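Local coordinates for penicillin-binding protein 2 (Pbp2) (Helicobacter pylori, PDB 5LP5) that probably cross-links peptidoglycan as a penicillin-binding transpeptidase of cell-wall synthesis and forms a complex with the shape-determining protein MreC, at residues T66-F71 against K150-N155; A253-D258 against L265-Y270; I333-F338 against G355-Y360; R347-T352 against S366-F371; Q443-T448 against A557-V562. One frame throughout, in Å; residues are numbered along the deposited sequence.

Contact 1: T66-F71 against K150-N155; sequences TNELVF and KRYYPN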
# COMPACT_ATOMS: atom_id res chain seq x y z
N THR A 66 -3.80 2.55 -4.51
CA THR A 66 -2.51 2.10 -4.06
C THR A 66 -2.50 1.79 -2.56
O THR A 66 -3.54 1.83 -1.90
CB THR A 66 -1.45 3.15 -4.40
OG1 THR A 66 -0.16 2.57 -4.24
CG2 THR A 66 -1.57 4.40 -3.55
N ASN A 67 -1.32 1.50 -2.02
CA ASN A 67 -1.16 1.17 -0.59
C ASN A 67 -0.18 2.12 0.13
O ASN A 67 0.79 2.56 -0.45
CB ASN A 67 -0.65 -0.26 -0.47
CG ASN A 67 -1.59 -1.27 -1.09
OD1 ASN A 67 -2.82 -1.12 -1.03
ND2 ASN A 67 -1.03 -2.34 -1.66
N GLU A 68 -0.45 2.43 1.40
CA GLU A 68 0.42 3.30 2.21
C GLU A 68 0.97 2.55 3.40
O GLU A 68 0.22 1.93 4.15
CB GLU A 68 -0.32 4.53 2.73
CG GLU A 68 -0.29 5.69 1.76
CD GLU A 68 -0.73 7.00 2.38
OE1 GLU A 68 -1.02 7.03 3.60
OE2 GLU A 68 -0.75 8.01 1.65
N LEU A 69 2.29 2.62 3.55
CA LEU A 69 2.97 1.93 4.61
C LEU A 69 2.78 2.68 5.92
O LEU A 69 3.17 3.82 6.07
CB LEU A 69 4.44 1.79 4.26
CG LEU A 69 5.29 0.98 5.20
CD1 LEU A 69 4.65 -0.36 5.50
CD2 LEU A 69 6.67 0.79 4.58
N VAL A 70 2.14 2.02 6.87
CA VAL A 70 1.83 2.63 8.16
C VAL A 70 2.20 1.63 9.24
O VAL A 70 2.73 0.56 8.94
CB VAL A 70 0.34 3.04 8.26
CG1 VAL A 70 -0.00 4.03 7.16
CG2 VAL A 70 -0.58 1.84 8.16
N PHE A 71 1.96 1.99 10.50
CA PHE A 71 2.39 1.17 11.62
C PHE A 71 1.25 0.71 12.51
O PHE A 71 0.10 1.06 12.30
CB PHE A 71 3.45 1.92 12.42
CG PHE A 71 4.81 1.85 11.81
CD1 PHE A 71 5.62 0.74 12.02
CD2 PHE A 71 5.28 2.87 11.01
CE1 PHE A 71 6.87 0.67 11.45
CE2 PHE A 71 6.53 2.79 10.45
CZ PHE A 71 7.32 1.70 10.66
N LYS A 150 -2.31 0.08 4.44
CA LYS A 150 -3.61 0.73 4.43
C LYS A 150 -3.89 1.16 3.01
O LYS A 150 -3.04 1.78 2.40
CB LYS A 150 -3.60 1.93 5.38
CG LYS A 150 -4.35 3.14 4.89
CD LYS A 150 -4.35 4.22 5.97
CE LYS A 150 -4.05 5.59 5.39
NZ LYS A 150 -4.42 6.63 6.36
N ARG A 151 -5.04 0.81 2.46
CA ARG A 151 -5.36 1.17 1.08
C ARG A 151 -5.45 2.68 1.00
O ARG A 151 -5.79 3.37 1.97
CB ARG A 151 -6.68 0.52 0.66
CG ARG A 151 -6.92 0.44 -0.85
CD ARG A 151 -5.96 -0.53 -1.53
NE ARG A 151 -6.41 -0.97 -2.87
CZ ARG A 151 -5.63 -1.54 -3.78
NH1 ARG A 151 -4.35 -1.79 -3.52
NH2 ARG A 151 -6.12 -1.89 -4.97
N TYR A 152 -5.13 3.20 -0.18
CA TYR A 152 -5.12 4.65 -0.41
C TYR A 152 -5.53 5.01 -1.84
O TYR A 152 -4.96 4.52 -2.81
CB TYR A 152 -3.73 5.21 -0.10
CG TYR A 152 -3.64 6.71 -0.25
CD1 TYR A 152 -4.32 7.58 0.62
CD2 TYR A 152 -2.89 7.27 -1.27
CE1 TYR A 152 -4.24 8.95 0.47
CE2 TYR A 152 -2.80 8.64 -1.42
CZ TYR A 152 -3.47 9.48 -0.56
OH TYR A 152 -3.37 10.83 -0.75
N TYR A 153 -6.50 5.91 -1.95
CA TYR A 153 -7.03 6.38 -3.23
C TYR A 153 -6.59 7.83 -3.37
O TYR A 153 -7.17 8.73 -2.75
CB TYR A 153 -8.56 6.20 -3.28
CG TYR A 153 -8.97 4.76 -3.00
CD1 TYR A 153 -9.14 3.87 -4.04
CD2 TYR A 153 -9.12 4.28 -1.70
CE1 TYR A 153 -9.49 2.54 -3.79
CE2 TYR A 153 -9.46 2.96 -1.44
CZ TYR A 153 -9.64 2.10 -2.50
OH TYR A 153 -9.97 0.79 -2.27
N PRO A 154 -5.52 8.07 -4.14
CA PRO A 154 -4.92 9.39 -4.25
C PRO A 154 -5.91 10.45 -4.68
O PRO A 154 -5.89 11.56 -4.14
CB PRO A 154 -3.85 9.23 -5.32
CG PRO A 154 -3.95 7.86 -5.83
CD PRO A 154 -4.75 7.06 -4.87
N ASN A 155 -6.78 10.12 -5.62
CA ASN A 155 -7.70 11.14 -6.14
C ASN A 155 -9.01 11.25 -5.37
O ASN A 155 -9.92 11.96 -5.80
CB ASN A 155 -7.96 10.89 -7.61
CG ASN A 155 -6.69 10.88 -8.41
OD1 ASN A 155 -6.32 11.88 -9.00
ND2 ASN A 155 -6.01 9.77 -8.39
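Strands 63-76 and 144-152 pair antiparallel in the mixed sheet of the N-terminal, dimerisation-domain part of the protein, with Thr66 opposite Tyr152, Asn67 opposite Arg151 and Glu68 opposite Lys150. Thr66 and Tyr152 exchange two backbone bonds (Thr66 N to Tyr152 O, 2.8 Å), and so do Glu68 and Lys150 (Glu68 N to Lys150 O, 2.9 Å). Their four side chains share one face of the sheet. There Glu68 extends past CG and sets OE2 over the middle of the Tyr152 ring, carboxylate and ring planes 25° apart, while Thr66 CG2 meets the rim of that ring at CD2 (3.9 Å). Lys150 runs alongside Glu68, yet NZ stays 4.4 Å from OE1, too long for a salt bridge, though the opposite charges probably attract. On the other face Arg151 starts with CG anti to its backbone N (chi1 -162°) and bends at chi2, which brings NH1 to Asn67 OD1 (3.0 Å). The bond is nearly straight and lies in the guanidinium plane, although it meets the amide oxygen from above its carbonyl plane. Arginine suits a site rich in acceptors: NE also makes a salt bridge with Glu192, and NH1 reaches Gly54 O. Asn67 ND2 binds Arg53 O. Further along strand 63-76, Leu69 and Phe71 pack on helix 127-130 and touch Phe182 and Phe169 of the MreC chain.

Contact 2: A253-D258 against L265-Y270; sequences AILVMD and LVAGSY
Val256 and Val266 sit opposite each other, their side chains crossing at a slant, CG2 of Val256 3.7 Å from CG2 of Val266. Both have CG1 anti to the backbone N, which leaves the two CG2 methyls facing. Ile254 continues this face: its CG2 lies at the edge of the Tyr270 ring, 3.8 Å from CE2, while the hydroxyl end of that ring passes over Gly268, where no side chain stands in the way. Tyr270 OH bonds to Asp244, and its ring stacks on Phe247. On the reverse face Leu255 CD2 touches Ala267 CB (3.8 Å). Two backbone bonds join Ile254 and Gly268, with Gly268 N to Ile254 O at 2.9 Å. Leu265 and Val266 both oppose Val256 in a classic beta bulge: Leu265 N binds Val256 O (3.0 Å), whereas the bond from Val256 N to Val266 O is weak. Beta-branched Ile254, Val256 and Val266 suit the extended strands. The polarity of this buried hairpin is thus largely met by peptide bonds, and its side chains supply mainly apolar packing.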
# COMPACT_ATOMS: atom_id res chain seq x y z
N ALA A 253 -25.01 11.02 -14.86
CA ALA A 253 -23.95 10.10 -15.26
C ALA A 253 -23.43 10.41 -16.65
O ALA A 253 -24.19 10.87 -17.51
CB ALA A 253 -24.45 8.68 -15.20
N ILE A 254 -22.14 10.12 -16.86
CA ILE A 254 -21.49 10.38 -18.14
C ILE A 254 -20.47 9.31 -18.55
O ILE A 254 -19.74 8.79 -17.72
CB ILE A 254 -20.84 11.77 -18.17
CG1 ILE A 254 -20.22 12.02 -19.54
CG2 ILE A 254 -19.80 11.90 -17.07
CD1 ILE A 254 -19.93 13.48 -19.76
N LEU A 255 -20.45 9.00 -19.85
CA LEU A 255 -19.70 7.86 -20.35
C LEU A 255 -19.06 8.18 -21.66
O LEU A 255 -19.71 8.69 -22.55
CB LEU A 255 -20.64 6.68 -20.60
CG LEU A 255 -21.18 5.93 -19.38
CD1 LEU A 255 -22.35 5.05 -19.80
CD2 LEU A 255 -20.07 5.11 -18.75
N VAL A 256 -17.78 7.88 -21.77
CA VAL A 256 -17.07 7.95 -23.03
C VAL A 256 -16.56 6.56 -23.34
O VAL A 256 -16.05 5.89 -22.44
CB VAL A 256 -15.87 8.92 -22.97
CG1 VAL A 256 -15.08 8.86 -24.26
CG2 VAL A 256 -16.34 10.34 -22.72
N MET A 257 -16.69 6.14 -24.60
CA MET A 257 -16.28 4.79 -24.96
C MET A 257 -15.68 4.65 -26.34
O MET A 257 -16.24 5.08 -27.33
CB MET A 257 -17.46 3.85 -24.87
CG MET A 257 -17.10 2.41 -25.20
SD MET A 257 -18.47 1.24 -25.12
CE MET A 257 -19.49 1.77 -26.49
N ASP A 258 -14.52 4.01 -26.40
CA ASP A 258 -13.93 3.57 -27.66
C ASP A 258 -14.87 2.55 -28.31
O ASP A 258 -14.96 1.41 -27.86
CB ASP A 258 -12.56 2.95 -27.37
CG ASP A 258 -11.78 2.61 -28.62
OD1 ASP A 258 -12.42 2.27 -29.64
OD2 ASP A 258 -10.52 2.65 -28.58
N LEU A 265 -13.31 5.28 -21.27
CA LEU A 265 -12.38 6.32 -20.92
C LEU A 265 -12.95 7.19 -19.81
O LEU A 265 -12.21 7.73 -19.01
CB LEU A 265 -12.04 7.16 -22.15
CG LEU A 265 -11.46 6.44 -23.39
CD1 LEU A 265 -11.25 7.39 -24.57
CD2 LEU A 265 -10.15 5.75 -23.06
N VAL A 266 -14.27 7.34 -19.78
CA VAL A 266 -14.95 8.01 -18.67
C VAL A 266 -16.12 7.16 -18.20
O VAL A 266 -16.72 6.43 -18.97
CB VAL A 266 -15.48 9.38 -19.11
CG1 VAL A 266 -16.21 10.07 -17.97
CG2 VAL A 266 -14.34 10.25 -19.61
N ALA A 267 -16.41 7.26 -16.90
CA ALA A 267 -17.60 6.69 -16.26
C ALA A 267 -17.84 7.46 -14.96
O ALA A 267 -17.32 7.11 -13.88
CB ALA A 267 -17.42 5.21 -16.00
N GLY A 268 -18.61 8.53 -15.07
CA GLY A 268 -18.95 9.32 -13.91
C GLY A 268 -20.34 9.04 -13.42
O GLY A 268 -21.25 8.86 -14.21
N SER A 269 -20.50 9.01 -12.10
CA SER A 269 -21.83 8.94 -11.48
C SER A 269 -21.90 9.97 -10.38
O SER A 269 -21.08 9.96 -9.48
CB SER A 269 -22.11 7.54 -10.91
OG SER A 269 -23.25 7.57 -10.05
N TYR A 270 -22.92 10.82 -10.43
CA TYR A 270 -22.90 12.05 -9.61
C TYR A 270 -24.13 12.22 -8.75
O TYR A 270 -25.26 12.27 -9.26
CB TYR A 270 -22.70 13.27 -10.50
CG TYR A 270 -21.46 13.11 -11.32
CD1 TYR A 270 -20.21 13.44 -10.80
CD2 TYR A 270 -21.51 12.55 -12.61
CE1 TYR A 270 -19.05 13.27 -11.55
CE2 TYR A 270 -20.35 12.37 -13.36
CZ TYR A 270 -19.13 12.73 -12.82
OH TYR A 270 -17.99 12.58 -13.54

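Contact 3: I333-F338 against G355-Y360; sequences IPTPPF and GNSNLY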
# COMPACT_ATOMS: atom_id res chain seq x y z
N ILE A 333 -44.86 11.43 -44.38
CA ILE A 333 -46.27 11.48 -43.97
C ILE A 333 -46.56 12.78 -43.21
O ILE A 333 -45.65 13.39 -42.66
CB ILE A 333 -46.67 10.27 -43.11
CG1 ILE A 333 -45.91 10.28 -41.77
CG2 ILE A 333 -46.42 8.97 -43.87
CD1 ILE A 333 -46.30 9.17 -40.80
N PRO A 334 -47.83 13.21 -43.18
CA PRO A 334 -48.20 14.44 -42.46
C PRO A 334 -48.08 14.33 -40.93
O PRO A 334 -48.53 13.36 -40.33
CB PRO A 334 -49.65 14.70 -42.90
CG PRO A 334 -50.14 13.41 -43.47
CD PRO A 334 -48.95 12.66 -43.97
N THR A 335 -47.49 15.35 -40.31
CA THR A 335 -47.18 15.33 -38.88
C THR A 335 -47.79 16.52 -38.16
O THR A 335 -47.14 17.55 -37.95
CB THR A 335 -45.65 15.31 -38.66
OG1 THR A 335 -45.11 14.13 -39.27
CG2 THR A 335 -45.30 15.28 -37.17
N PRO A 336 -49.06 16.39 -37.76
CA PRO A 336 -49.76 17.43 -37.00
C PRO A 336 -49.35 17.46 -35.53
O PRO A 336 -48.58 16.59 -35.09
CB PRO A 336 -51.23 17.02 -37.13
CG PRO A 336 -51.19 15.55 -37.35
CD PRO A 336 -49.95 15.28 -38.14
N PRO A 337 -49.86 18.45 -34.77
CA PRO A 337 -49.57 18.59 -33.34
C PRO A 337 -49.93 17.36 -32.51
O PRO A 337 -49.36 17.15 -31.45
CB PRO A 337 -50.43 19.79 -32.91
CG PRO A 337 -50.57 20.59 -34.15
CD PRO A 337 -50.65 19.59 -35.27
N PHE A 338 -50.88 16.56 -32.98
CA PHE A 338 -51.30 15.36 -32.26
C PHE A 338 -52.02 14.41 -33.21
O PHE A 338 -52.20 14.72 -34.38
CB PHE A 338 -52.23 15.75 -31.09
CG PHE A 338 -53.52 16.43 -31.51
CD1 PHE A 338 -54.65 15.67 -31.83
CD2 PHE A 338 -53.61 17.82 -31.56
CE1 PHE A 338 -55.82 16.30 -32.22
CE2 PHE A 338 -54.78 18.44 -31.94
CZ PHE A 338 -55.89 17.68 -32.27
N GLY A 355 -45.38 19.62 -39.72
CA GLY A 355 -45.65 19.53 -41.16
C GLY A 355 -45.60 18.13 -41.78
O GLY A 355 -46.08 17.17 -41.20
N ASN A 356 -45.02 18.03 -42.98
CA ASN A 356 -44.68 16.74 -43.58
C ASN A 356 -43.29 16.33 -43.07
O ASN A 356 -42.41 17.18 -42.93
CB ASN A 356 -44.65 16.83 -45.12
CG ASN A 356 -46.03 16.67 -45.76
OD1 ASN A 356 -47.04 16.46 -45.09
ND2 ASN A 356 -46.07 16.77 -47.08
N SER A 357 -43.10 15.04 -42.81
CA SER A 357 -41.79 14.55 -42.34
C SER A 357 -41.53 13.06 -42.61
O SER A 357 -42.43 12.22 -42.53
CB SER A 357 -41.63 14.86 -40.84
OG SER A 357 -42.68 14.31 -40.09
N ASN A 358 -40.28 12.76 -42.93
CA ASN A 358 -39.83 11.40 -43.22
C ASN A 358 -39.06 10.87 -42.00
O ASN A 358 -39.09 11.49 -40.92
CB ASN A 358 -38.94 11.40 -44.47
CG ASN A 358 -37.80 12.40 -44.37
OD1 ASN A 358 -37.21 12.59 -43.31
ND2 ASN A 358 -37.50 13.06 -45.49
N LEU A 359 -38.37 9.75 -42.16
CA LEU A 359 -37.51 9.21 -41.08
C LEU A 359 -36.38 10.18 -40.68
O LEU A 359 -36.23 10.53 -39.51
CB LEU A 359 -36.92 7.84 -41.47
CG LEU A 359 -36.63 6.85 -40.33
CD1 LEU A 359 -36.24 5.47 -40.87
CD2 LEU A 359 -35.55 7.32 -39.38
N TYR A 360 -35.59 10.62 -41.67
CA TYR A 360 -34.49 11.58 -41.44
C TYR A 360 -34.97 12.77 -40.58
O TYR A 360 -34.30 13.17 -39.62
CB TYR A 360 -33.89 12.13 -42.76
CG TYR A 360 -33.22 11.13 -43.70
CD1 TYR A 360 -31.85 10.90 -43.66
CD2 TYR A 360 -33.96 10.43 -44.65
CE1 TYR A 360 -31.25 10.00 -44.52
CE2 TYR A 360 -33.36 9.53 -45.51
CZ TYR A 360 -32.01 9.32 -45.44
OH TYR A 360 -31.43 8.41 -46.30
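Ile333 and Ser357 form an antiparallel hydrogen-bonded pair, joined by Ser357 N to Ile333 O (3.0 Å) and by Ile333 N to Ser357 O (3.2 Å), the latter almost straight at 171°. The next pair, Pro334 with Asn356, is non-hydrogen-bonded, a place where proline's missing N-H costs nothing. Asn356 turns its OD1 over the same side, 3.8 Å from Pro334 CB. On the other side Thr335 and Ser357 point their hydroxyls at one another and form a hydrogen bond, OG1 to OG, at 2.6 Å. Ser357 reaches it with OG set between its backbone N and carbonyl carbon (chi1 56°), and Thr335 with OG1 beside its own N. Each of these small, buried hydroxyl residues gains a polar partner in the other. Thr335 also rests on Val369, and Ile333 on Lys373 and Phe374, of helix 369-377. Gly355, with phi 50°, takes a positive backbone angle that glycine adopts easily as the chain enters the pairing. Asn358 then serves as N-cap of helix 359-364, its OD1 accepting from Lys361 N. The arrangement is a minimal two-stranded antiparallel ribbon, closing a 16-residue excursion of the transpeptidase domain and leading directly into a capped helix.

Contact 4: R347-T352 against S366-F371; sequences RDWKKT and SVDVYF
Trp349 presents the edge of its indole to Asp368: the carboxylate lies near the ring plane, OD2 3.6 Å from CD1, and is turned 76° from it. CB of the following Lys350 lies over one face, toward the rim, and the ring also meets that of His354. The carboxylate of Asp348, by contrast, grips backbone. With CG anti to the backbone N (chi1 -173°), its OD2 receives Asp368 N at 3.1 Å, from above the carboxylate plane, while OD1 accepts Lys350 N at 3.2 Å through its anti lone pair, making an Asx turn. Aspartate is short enough to tie its own loop and the opposite chain at once. Val367 CG1 and Val369 CG2 pack against this side chain. Ser366, at positive phi, ends helix 359-364 in a Schellman motif. Ser366-Val367-Asp368 probably fits the family's SxN motif in an SxD form, consistent with Ser366 bonding to Ser311 and Asp368 making a salt bridge to Lys314, of the probable SxxK motif. The contact thus sets the 347-352 loop against the junction of helices 359-364 and 369-377, beside helix 314-324.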
# COMPACT_ATOMS: atom_id res chain seq x y z
N ARG A 347 -50.08 13.14 -27.98
CA ARG A 347 -49.60 14.47 -28.28
C ARG A 347 -48.10 14.52 -28.60
O ARG A 347 -47.31 13.78 -28.02
CB ARG A 347 -49.92 15.39 -27.10
CG ARG A 347 -51.38 15.35 -26.72
CD ARG A 347 -51.67 16.22 -25.51
NE ARG A 347 -53.08 16.56 -25.46
CZ ARG A 347 -53.65 17.55 -26.15
NH1 ARG A 347 -52.93 18.34 -26.94
NH2 ARG A 347 -54.95 17.76 -26.03
N ASP A 348 -47.75 15.39 -29.55
CA ASP A 348 -46.36 15.67 -29.94
C ASP A 348 -45.80 16.71 -28.98
O ASP A 348 -46.54 17.52 -28.42
CB ASP A 348 -46.30 16.18 -31.39
CG ASP A 348 -44.89 16.34 -31.90
OD1 ASP A 348 -44.15 17.21 -31.37
OD2 ASP A 348 -44.53 15.60 -32.85
N TRP A 349 -44.48 16.68 -28.77
CA TRP A 349 -43.87 17.45 -27.69
C TRP A 349 -44.07 18.97 -27.83
O TRP A 349 -44.15 19.68 -26.82
CB TRP A 349 -42.39 17.10 -27.49
CG TRP A 349 -41.54 17.38 -28.69
CD1 TRP A 349 -41.35 16.57 -29.77
CD2 TRP A 349 -40.77 18.57 -28.94
NE1 TRP A 349 -40.52 17.18 -30.67
CE2 TRP A 349 -40.15 18.40 -30.19
CE3 TRP A 349 -40.55 19.75 -28.22
CZ2 TRP A 349 -39.32 19.39 -30.75
CZ3 TRP A 349 -39.72 20.73 -28.78
CH2 TRP A 349 -39.12 20.54 -30.03
N LYS A 350 -44.14 19.49 -29.06
CA LYS A 350 -44.46 20.91 -29.22
C LYS A 350 -45.75 21.13 -29.97
O LYS A 350 -45.95 20.59 -31.05
CB LYS A 350 -43.34 21.71 -29.87
CG LYS A 350 -43.45 23.21 -29.58
CD LYS A 350 -43.15 23.54 -28.11
CE LYS A 350 -43.47 24.99 -27.79
NZ LYS A 350 -42.73 25.49 -26.60
N LYS A 351 -46.60 21.94 -29.32
CA LYS A 351 -47.87 22.48 -29.81
C LYS A 351 -48.00 22.58 -31.34
O LYS A 351 -48.96 22.07 -31.95
CB LYS A 351 -48.02 23.88 -29.18
CG LYS A 351 -49.38 24.54 -29.24
CD LYS A 351 -49.31 25.98 -28.75
CE LYS A 351 -50.67 26.65 -28.72
NZ LYS A 351 -50.55 28.12 -28.50
N THR A 352 -47.03 23.27 -31.94
CA THR A 352 -47.10 23.66 -33.36
C THR A 352 -47.23 22.48 -34.32
O THR A 352 -47.91 22.58 -35.33
CB THR A 352 -45.92 24.59 -33.77
OG1 THR A 352 -45.78 24.61 -35.20
CG2 THR A 352 -44.57 24.17 -33.16
N SER A 366 -36.78 15.24 -33.37
CA SER A 366 -37.31 14.50 -32.22
C SER A 366 -38.83 14.52 -32.32
O SER A 366 -39.52 14.85 -31.36
CB SER A 366 -36.81 15.13 -30.90
OG SER A 366 -37.10 14.33 -29.76
N VAL A 367 -39.35 14.17 -33.51
CA VAL A 367 -40.79 14.21 -33.79
C VAL A 367 -41.48 12.95 -33.27
O VAL A 367 -40.97 11.84 -33.44
CB VAL A 367 -41.09 14.33 -35.30
CG1 VAL A 367 -42.58 14.28 -35.57
CG2 VAL A 367 -40.52 15.61 -35.85
N ASP A 368 -42.64 13.13 -32.64
CA ASP A 368 -43.33 12.05 -31.96
C ASP A 368 -44.33 11.34 -32.88
O ASP A 368 -44.43 10.11 -32.85
CB ASP A 368 -44.03 12.59 -30.71
CG ASP A 368 -43.05 12.96 -29.57
OD1 ASP A 368 -41.94 12.40 -29.51
OD2 ASP A 368 -43.38 13.80 -28.73
N VAL A 369 -45.06 12.10 -33.70
CA VAL A 369 -46.19 11.53 -34.46
C VAL A 369 -45.79 10.51 -35.53
O VAL A 369 -46.53 9.55 -35.76
CB VAL A 369 -47.10 12.63 -35.07
CG1 VAL A 369 -48.12 12.03 -36.03
CG2 VAL A 369 -47.82 13.38 -33.96
N TYR A 370 -44.65 10.72 -36.18
CA TYR A 370 -44.17 9.75 -37.17
C TYR A 370 -44.17 8.34 -36.56
O TYR A 370 -44.58 7.37 -37.21
CB TYR A 370 -42.77 10.13 -37.65
CG TYR A 370 -42.12 9.13 -38.60
CD1 TYR A 370 -42.31 9.22 -39.97
CD2 TYR A 370 -41.32 8.10 -38.12
CE1 TYR A 370 -41.70 8.32 -40.85
CE2 TYR A 370 -40.70 7.20 -38.97
CZ TYR A 370 -40.89 7.31 -40.34
OH TYR A 370 -40.28 6.41 -41.21
N PHE A 371 -43.72 8.26 -35.31
CA PHE A 371 -43.59 7.00 -34.58
C PHE A 371 -44.92 6.56 -34.02
O PHE A 371 -45.20 5.37 -33.97
CB PHE A 371 -42.53 7.11 -33.47
CG PHE A 371 -41.16 7.46 -33.99
CD1 PHE A 371 -40.35 6.48 -34.54
CD2 PHE A 371 -40.70 8.76 -33.95
CE1 PHE A 371 -39.10 6.79 -35.04
CE2 PHE A 371 -39.45 9.07 -34.45
CZ PHE A 371 -38.65 8.09 -35.00

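Contact 5: Q443-T448 against A557-V562; sequences QVLAYT and AITILV
The carbonyl oxygen of Val444, a residue that meets Thr559 across the contact, is held by two donors of Thr448: OG1 at 2.7 Å and the helical N at 2.8 Å, arriving from opposite faces of the carbonyl plane. That hydroxyl also bonds to Thr546 OG1, as does Thr559 OG1, so Thr546 links helix and strand although Thr448 OG1 and Thr559 OG1 themselves stay 4.2 Å apart. The rest is close packing. In Thr559, a beta-branched residue suited to a strand, OG1 lies beside the backbone N (chi1 -68°), which puts CG2 anti to that N and against Val444 CG1 (3.8 Å), with OG1 near Leu445 CB (3.5 Å). Leu445 CD1 meets Ala557 CB (3.9 Å), a small side chain that suits the close approach of the helix. The axes approach to 7.9 Å, at 150° between their directions. Helix 441-453 thus lies on one face of the antiparallel sheet, where Leu445 also touches Leu255 and Met257 of strand 252-258; from the other face Ile558 packs on helix 572-584.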
# COMPACT_ATOMS: atom_id res chain seq x y z
N GLN A 443 -26.53 0.95 -21.33
CA GLN A 443 -27.31 0.41 -22.46
C GLN A 443 -27.37 1.39 -23.61
O GLN A 443 -27.15 1.01 -24.78
CB GLN A 443 -28.72 -0.02 -22.00
CG GLN A 443 -28.70 -1.36 -21.27
CD GLN A 443 -30.03 -1.78 -20.68
OE1 GLN A 443 -30.82 -0.96 -20.22
NE2 GLN A 443 -30.27 -3.09 -20.67
N VAL A 444 -27.64 2.66 -23.28
CA VAL A 444 -27.76 3.73 -24.29
C VAL A 444 -26.43 3.92 -25.03
O VAL A 444 -26.41 4.07 -26.26
CB VAL A 444 -28.18 5.06 -23.64
CG1 VAL A 444 -28.23 6.18 -24.67
CG2 VAL A 444 -29.53 4.91 -22.96
N LEU A 445 -25.33 3.90 -24.27
CA LEU A 445 -23.97 4.02 -24.80
C LEU A 445 -23.61 2.89 -25.77
O LEU A 445 -23.09 3.17 -26.87
CB LEU A 445 -22.96 4.03 -23.65
CG LEU A 445 -21.47 4.00 -24.01
CD1 LEU A 445 -20.96 5.36 -24.47
CD2 LEU A 445 -20.66 3.51 -22.84
N ALA A 446 -23.83 1.64 -25.36
CA ALA A 446 -23.52 0.51 -26.21
C ALA A 446 -24.34 0.60 -27.50
O ALA A 446 -23.84 0.39 -28.62
CB ALA A 446 -23.80 -0.80 -25.50
N TYR A 447 -25.61 0.92 -27.31
CA TYR A 447 -26.57 1.12 -28.39
C TYR A 447 -26.08 2.19 -29.36
O TYR A 447 -26.05 1.95 -30.57
CB TYR A 447 -27.94 1.49 -27.75
CG TYR A 447 -28.93 2.26 -28.59
CD1 TYR A 447 -29.55 1.69 -29.70
CD2 TYR A 447 -29.30 3.55 -28.23
CE1 TYR A 447 -30.49 2.39 -30.44
CE2 TYR A 447 -30.23 4.26 -28.96
CZ TYR A 447 -30.83 3.68 -30.06
OH TYR A 447 -31.78 4.41 -30.76
N THR A 448 -25.68 3.35 -28.84
CA THR A 448 -25.15 4.43 -29.69
C THR A 448 -23.90 4.02 -30.53
O THR A 448 -23.76 4.43 -31.68
CB THR A 448 -24.81 5.66 -28.84
OG1 THR A 448 -25.95 6.04 -28.08
CG2 THR A 448 -24.35 6.82 -29.72
N ALA A 557 -17.98 7.06 -28.67
CA ALA A 557 -19.36 7.35 -28.32
C ALA A 557 -19.35 8.04 -26.97
O ALA A 557 -18.48 7.76 -26.14
CB ALA A 557 -20.17 6.06 -28.25
N ILE A 558 -20.30 8.93 -26.76
CA ILE A 558 -20.45 9.63 -25.49
C ILE A 558 -21.91 9.59 -25.13
O ILE A 558 -22.74 9.71 -26.01
CB ILE A 558 -20.01 11.09 -25.61
CG1 ILE A 558 -18.55 11.15 -26.07
CG2 ILE A 558 -20.22 11.81 -24.30
CD1 ILE A 558 -17.97 12.54 -26.23
N THR A 559 -22.23 9.41 -23.86
CA THR A 559 -23.61 9.32 -23.42
C THR A 559 -23.74 10.06 -22.09
O THR A 559 -23.00 9.79 -21.14
CB THR A 559 -24.06 7.86 -23.24
OG1 THR A 559 -24.13 7.19 -24.51
CG2 THR A 559 -25.43 7.78 -22.59
N ILE A 560 -24.67 11.01 -22.05
CA ILE A 560 -24.79 11.92 -20.90
C ILE A 560 -26.22 11.93 -20.41
O ILE A 560 -27.14 11.97 -21.21
CB ILE A 560 -24.37 13.36 -21.25
CG1 ILE A 560 -22.90 13.38 -21.68
CG2 ILE A 560 -24.57 14.30 -20.07
CD1 ILE A 560 -22.46 14.66 -22.35
N LEU A 561 -26.38 11.92 -19.09
CA LEU A 561 -27.69 11.95 -18.46
C LEU A 561 -27.70 12.84 -17.22
O LEU A 561 -27.03 12.53 -16.24
CB LEU A 561 -28.09 10.53 -18.06
CG LEU A 561 -29.30 10.50 -17.14
CD1 LEU A 561 -30.61 10.59 -17.90
CD2 LEU A 561 -29.24 9.23 -16.34
N VAL A 562 -28.46 13.93 -17.26
CA VAL A 562 -28.56 14.82 -16.09
C VAL A 562 -29.92 14.69 -15.42
O VAL A 562 -30.95 15.03 -16.01
CB VAL A 562 -28.31 16.31 -16.44
CG1 VAL A 562 -28.52 17.19 -15.22
CG2 VAL A 562 -26.91 16.50 -16.97

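In the fold
Contact 1 comes first in the chain, closing a long excursion of 78 residues within the N-terminal part of the protein; its centre lies about 60 Å from that of contact 3, beyond the chain's centre. Contact 2 follows as a beta hairpin, six residues between its segments, early in the transpeptidase part. Contacts 3 and 4 cross, their segments alternating along the chain, and touch through Pro337 O to Asp348 N and Thr335 against Val367, tying the loops around helices 359-364 and 369-377 together. Contact 5 spans 108 residues, bringing the late strand 557-562 back against helix 441-453. It adjoins contact 2, since strands 252-258 and 556-562 are sheet neighbours, so early and late strands of the transpeptidase part lie side by side.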